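Local coordinates for initiator protein NS1 (Human bocavirus, PDB 4KW3) that probably recognises, nicks and unwinds the viral replication origin to start rolling-circle DNA replication, the chain here being its N-terminal origin-binding nickase domain, at residues 134-146 against 172-186. Sequence-based numbering, arbitrary orientation.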
loop_
_atom_site.group_PDB
_atom_site.type_symbol
_atom_site.label_atom_id
_atom_site.label_comp_id
_atom_site.label_asym_id
_atom_site.label_seq_id
_atom_site.Cartn_x
_atom_site.Cartn_y
_atom_site.Cartn_z
ATOM N N CYS A 134 3.279 -16.820 0.788
ATOM C CA CYS A 134 2.232 -15.954 1.310
ATOM C C CYS A 134 2.195 -15.806 2.840
ATOM O O CYS A 134 2.156 -14.693 3.345
ATOM C CB CYS A 134 0.850 -16.363 0.793
ATOM S SG CYS A 134 0.474 -15.741 -0.844
ATOM N N ALA A 135 2.187 -16.912 3.576
ATOM C CA ALA A 135 2.082 -16.824 5.035
ATOM C C ALA A 135 3.293 -16.124 5.666
ATOM O O ALA A 135 3.153 -15.278 6.558
ATOM C CB ALA A 135 1.873 -18.202 5.646
ATOM N N GLN A 136 4.474 -16.483 5.184
ATOM C CA GLN A 136 5.710 -15.884 5.638
ATOM C C GLN A 136 5.676 -14.375 5.389
ATOM O O GLN A 136 5.994 -13.582 6.278
ATOM C CB GLN A 136 6.879 -16.536 4.900
ATOM C CG GLN A 136 8.250 -15.996 5.214
ATOM C CD GLN A 136 9.304 -16.454 4.212
ATOM O OE1 GLN A 136 8.983 -17.014 3.160
ATOM N NE2 GLN A 136 10.571 -16.255 4.559
ATOM N N PHE A 137 5.270 -13.995 4.179
ATOM C CA PHE A 137 5.194 -12.602 3.770
ATOM C C PHE A 137 4.198 -11.878 4.671
ATOM O O PHE A 137 4.481 -10.788 5.173
ATOM C CB PHE A 137 4.775 -12.505 2.300
ATOM C CG PHE A 137 5.120 -11.189 1.641
ATOM C CD1 PHE A 137 5.643 -10.128 2.380
ATOM C CD2 PHE A 137 4.916 -11.013 0.276
ATOM C CE1 PHE A 137 5.965 -8.914 1.769
ATOM C CE2 PHE A 137 5.217 -9.805 -0.334
ATOM C CZ PHE A 137 5.751 -8.753 0.410
ATOM N N TYR A 138 3.041 -12.501 4.868
ATOM C CA TYR A 138 1.995 -12.003 5.759
ATOM C C TYR A 138 2.542 -11.725 7.163
ATOM O O TYR A 138 2.247 -10.682 7.756
ATOM C CB TYR A 138 0.861 -13.024 5.852
ATOM C CG TYR A 138 -0.397 -12.532 6.545
ATOM C CD1 TYR A 138 -0.961 -11.297 6.230
ATOM C CD2 TYR A 138 -1.043 -13.323 7.494
ATOM C CE1 TYR A 138 -2.128 -10.855 6.858
ATOM C CE2 TYR A 138 -2.193 -12.896 8.123
ATOM C CZ TYR A 138 -2.730 -11.659 7.809
ATOM O OH TYR A 138 -3.876 -11.252 8.443
ATOM N N GLY A 139 3.342 -12.650 7.685
ATOM C CA GLY A 139 3.870 -12.523 9.028
ATOM C C GLY A 139 4.884 -11.403 9.159
ATOM O O GLY A 139 4.883 -10.657 10.128
ATOM N N LEU A 140 5.754 -11.285 8.170
ATOM C CA LEU A 140 6.701 -10.200 8.122
ATOM C C LEU A 140 5.978 -8.842 8.057
ATOM O O LEU A 140 6.409 -7.872 8.684
ATOM C CB LEU A 140 7.614 -10.371 6.917
ATOM C CG LEU A 140 8.519 -11.603 6.918
ATOM C CD1 LEU A 140 9.308 -11.659 5.609
ATOM C CD2 LEU A 140 9.450 -11.562 8.092
ATOM N N ILE A 141 4.890 -8.774 7.290
ATOM C CA ILE A 141 4.135 -7.529 7.162
ATOM C C ILE A 141 3.539 -7.173 8.498
ATOM O O ILE A 141 3.627 -6.025 8.930
ATOM C CB ILE A 141 3.016 -7.607 6.116
ATOM C CG1 ILE A 141 3.605 -7.511 4.707
ATOM C CG2 ILE A 141 1.999 -6.487 6.321
ATOM C CD1 ILE A 141 2.616 -7.854 3.593
ATOM N N LEU A 142 2.929 -8.164 9.145
ATOM C CA LEU A 142 2.307 -7.965 10.450
ATOM C C LEU A 142 3.326 -7.531 11.505
ATOM O O LEU A 142 3.029 -6.674 12.340
ATOM C CB LEU A 142 1.552 -9.219 10.898
ATOM C CG LEU A 142 0.291 -9.553 10.086
ATOM C CD1 LEU A 142 -0.239 -10.967 10.403
ATOM C CD2 LEU A 142 -0.812 -8.490 10.235
ATOM N N ALA A 143 4.524 -8.112 11.460
ATOM C CA ALA A 143 5.581 -7.750 12.407
ATOM C C ALA A 143 5.892 -6.248 12.331
ATOM O O ALA A 143 6.041 -5.596 13.367
ATOM C CB ALA A 143 6.826 -8.584 12.196
ATOM N N GLU A 144 5.984 -5.712 11.109
ATOM C CA GLU A 144 6.236 -4.284 10.899
ATOM C C GLU A 144 5.114 -3.363 11.404
ATOM O O GLU A 144 5.381 -2.348 12.051
ATOM C CB GLU A 144 6.474 -3.988 9.420
ATOM C CG GLU A 144 7.785 -4.475 8.911
ATOM C CD GLU A 144 8.956 -3.628 9.377
ATOM O OE1 GLU A 144 8.727 -2.536 9.951
ATOM O OE2 GLU A 144 10.110 -4.068 9.168
ATOM N N ILE A 145 3.874 -3.729 11.095
ATOM C CA ILE A 145 2.700 -3.006 11.554
ATOM C C ILE A 145 2.624 -2.994 13.086
ATOM O O ILE A 145 2.493 -1.942 13.704
ATOM C CB ILE A 145 1.417 -3.655 11.002
ATOM C CG1 ILE A 145 1.356 -3.517 9.480
ATOM C CG2 ILE A 145 0.192 -3.049 11.657
ATOM C CD1 ILE A 145 0.203 -4.254 8.832
ATOM N N ILE A 146 2.737 -4.174 13.685
ATOM C CA ILE A 146 2.701 -4.329 15.130
ATOM C C ILE A 146 3.747 -3.448 15.809
ATOM O O ILE A 146 3.454 -2.788 16.811
ATOM C CB ILE A 146 2.891 -5.821 15.503
ATOM C CG1 ILE A 146 1.589 -6.582 15.236
ATOM C CG2 ILE A 146 3.343 -6.008 16.965
ATOM C CD1 ILE A 146 1.770 -8.095 15.180
ATOM N N ALA A 172 -3.126 -12.851 14.445
ATOM C CA ALA A 172 -2.914 -13.075 13.021
ATOM C C ALA A 172 -1.462 -13.437 12.745
ATOM O O ALA A 172 -1.170 -14.302 11.909
ATOM C CB ALA A 172 -3.301 -11.830 12.224
ATOM N N GLU A 173 -0.561 -12.770 13.460
ATOM C CA GLU A 173 0.864 -12.989 13.300
ATOM C C GLU A 173 1.252 -14.395 13.748
ATOM O O GLU A 173 2.119 -15.026 13.146
ATOM C CB GLU A 173 1.667 -11.944 14.073
ATOM C CG GLU A 173 3.162 -12.146 13.946
ATOM C CD GLU A 173 3.970 -11.241 14.843
ATOM O OE1 GLU A 173 3.552 -10.994 16.008
ATOM O OE2 GLU A 173 5.035 -10.791 14.372
ATOM N N ARG A 174 0.623 -14.869 14.819
ATOM C CA ARG A 174 0.899 -16.204 15.329
ATOM C C ARG A 174 0.442 -17.246 14.323
ATOM O O ARG A 174 1.153 -18.224 14.045
ATOM C CB ARG A 174 0.226 -16.433 16.687
ATOM C CG ARG A 174 1.049 -15.952 17.866
ATOM C CD ARG A 174 0.443 -16.380 19.194
ATOM N NE ARG A 174 -0.913 -15.865 19.366
ATOM C CZ ARG A 174 -1.197 -14.683 19.907
ATOM N NH1 ARG A 174 -0.212 -13.886 20.316
ATOM N NH2 ARG A 174 -2.463 -14.290 20.028
ATOM N N GLU A 175 -0.753 -17.022 13.786
ATOM C CA GLU A 175 -1.326 -17.904 12.782
ATOM C C GLU A 175 -0.500 -17.925 11.508
ATOM O O GLU A 175 -0.382 -18.964 10.863
ATOM C CB GLU A 175 -2.755 -17.488 12.473
ATOM C CG GLU A 175 -3.670 -17.587 13.669
ATOM C CD GLU A 175 -5.029 -16.959 13.417
ATOM O OE1 GLU A 175 -5.216 -16.328 12.342
ATOM O OE2 GLU A 175 -5.910 -17.110 14.299
ATOM N N ALA A 176 0.095 -16.787 11.162
ATOM C CA ALA A 176 0.930 -16.722 9.967
ATOM C C ALA A 176 2.133 -17.646 10.096
ATOM O O ALA A 176 2.511 -18.315 9.142
ATOM C CB ALA A 176 1.368 -15.297 9.686
ATOM N N TRP A 177 2.729 -17.686 11.282
ATOM C CA TRP A 177 3.878 -18.545 11.526
ATOM C C TRP A 177 3.470 -20.016 11.362
ATOM O O TRP A 177 4.315 -20.884 11.140
ATOM C CB TRP A 177 4.463 -18.309 12.921
ATOM C CG TRP A 177 4.966 -16.906 13.196
ATOM C CD1 TRP A 177 5.220 -15.918 12.281
ATOM C CD2 TRP A 177 5.294 -16.349 14.487
ATOM N NE1 TRP A 177 5.664 -14.782 12.920
ATOM C CE2 TRP A 177 5.726 -15.022 14.273
ATOM C CE3 TRP A 177 5.258 -16.845 15.804
ATOM C CZ2 TRP A 177 6.122 -14.179 15.334
ATOM C CZ3 TRP A 177 5.653 -16.005 16.853
ATOM C CH2 TRP A 177 6.077 -14.691 16.608
ATOM N N GLY A 178 2.172 -20.292 11.470
ATOM C CA GLY A 178 1.654 -21.625 11.209
ATOM C C GLY A 178 1.064 -21.785 9.813
ATOM O O GLY A 178 0.337 -22.737 9.539
ATOM N N GLY A 179 1.357 -20.837 8.930
ATOM C CA GLY A 179 0.937 -20.926 7.546
ATOM C C GLY A 179 -0.500 -20.577 7.233
ATOM O O GLY A 179 -0.971 -20.801 6.121
ATOM N N VAL A 180 -1.192 -19.988 8.192
ATOM C CA VAL A 180 -2.539 -19.505 7.941
ATOM C C VAL A 180 -2.536 -17.990 7.712
ATOM O O VAL A 180 -1.917 -17.252 8.472
ATOM C CB VAL A 180 -3.449 -19.841 9.134
ATOM C CG1 VAL A 180 -4.863 -19.321 8.900
ATOM C CG2 VAL A 180 -3.449 -21.330 9.365
ATOM N N THR A 181 -3.228 -17.532 6.668
ATOM C CA THR A 181 -3.318 -16.099 6.357
ATOM C C THR A 181 -4.738 -15.557 6.443
ATOM O O THR A 181 -4.949 -14.341 6.360
ATOM C CB THR A 181 -2.863 -15.788 4.933
ATOM O OG1 THR A 181 -3.829 -16.318 4.013
ATOM C CG2 THR A 181 -1.509 -16.380 4.656
ATOM N N GLY A 182 -5.708 -16.458 6.544
ATOM C CA GLY A 182 -7.103 -16.073 6.571
ATOM C C GLY A 182 -7.581 -15.437 5.284
ATOM O O GLY A 182 -8.618 -14.792 5.272
ATOM N N GLY A 183 -6.836 -15.615 4.198
ATOM C CA GLY A 183 -7.176 -14.973 2.938
ATOM C C GLY A 183 -6.692 -13.536 2.798
ATOM O O GLY A 183 -6.959 -12.883 1.794
ATOM N N ASN A 184 -5.973 -13.051 3.807
ATOM C CA ASN A 184 -5.502 -11.669 3.858
ATOM C C ASN A 184 -4.146 -11.458 3.214
ATOM O O ASN A 184 -3.587 -10.364 3.257
ATOM C CB ASN A 184 -5.463 -11.193 5.300
ATOM C CG ASN A 184 -6.792 -11.330 5.967
ATOM O OD1 ASN A 184 -7.755 -10.684 5.570
ATOM N ND2 ASN A 184 -6.870 -12.189 6.966
ATOM N N MET A 185 -3.589 -12.526 2.663
ATOM C CA MET A 185 -2.369 -12.409 1.879
ATOM C C MET A 185 -2.526 -13.355 0.695
ATOM O O MET A 185 -2.549 -14.578 0.862
ATOM C CB MET A 185 -1.125 -12.764 2.715
ATOM C CG MET A 185 0.174 -12.362 2.043
ATOM S SD MET A 185 0.138 -10.584 1.724
ATOM C CE MET A 185 1.703 -10.328 0.960
ATOM N N GLN A 186 -2.669 -12.798 -0.501
ATOM C CA GLN A 186 -2.897 -13.641 -1.669
ATOM C C GLN A 186 -1.993 -13.235 -2.803
ATOM O O GLN A 186 -1.619 -12.063 -2.906
ATOM C CB GLN A 186 -4.364 -13.607 -2.096
ATOM C CG GLN A 186 -5.292 -14.173 -1.019
ATOM C CD GLN A 186 -6.694 -14.401 -1.514
ATOM O OE1 GLN A 186 -6.894 -15.088 -2.506
ATOM N NE2 GLN A 186 -7.674 -13.826 -0.831
#
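The carbonyl O of T181, 3.6 Å from CE2 of the Y138 ring, takes two hydrogen bonds from N184: one from its backbone N, closing a type I' turn, and one from ND2 (2.9 Å), in the carbonyl plane on a lone pair. This folds the N184 side chain back beside the phenol, amide and ring planes 26° apart, with N184 CB 3.5 Å from Y138 OH. With CG anti to the backbone N (chi1 -170°), Y138 projects between turn and helix 160-177, its CD2 3.8 Å from A176 CB. M185 runs antiparallel alongside it, CB against Y138 CB, bends at chi2 (58°) and lays CE over one face of F137. The axes of segments 134-146 and 172-177 come within 8.3 Å, nearly antiparallel, where G139, lacking a side chain, probably eases the approach to A176. E173, extended, is a knob among G139, L142, A143 and I146. A Schellman motif at G179 ends helix 160-177, and A135 CB packs 3.5 Å from G179 CA. In this HUH-type nuclease domain, M185 lies about 9 Å (side chains) from H117, a predicted metal ligand. Helix 134-149 is sandwiched between helix 160-177 and the central sheet, where Y138 and I141 touch F20 of strand 15-21.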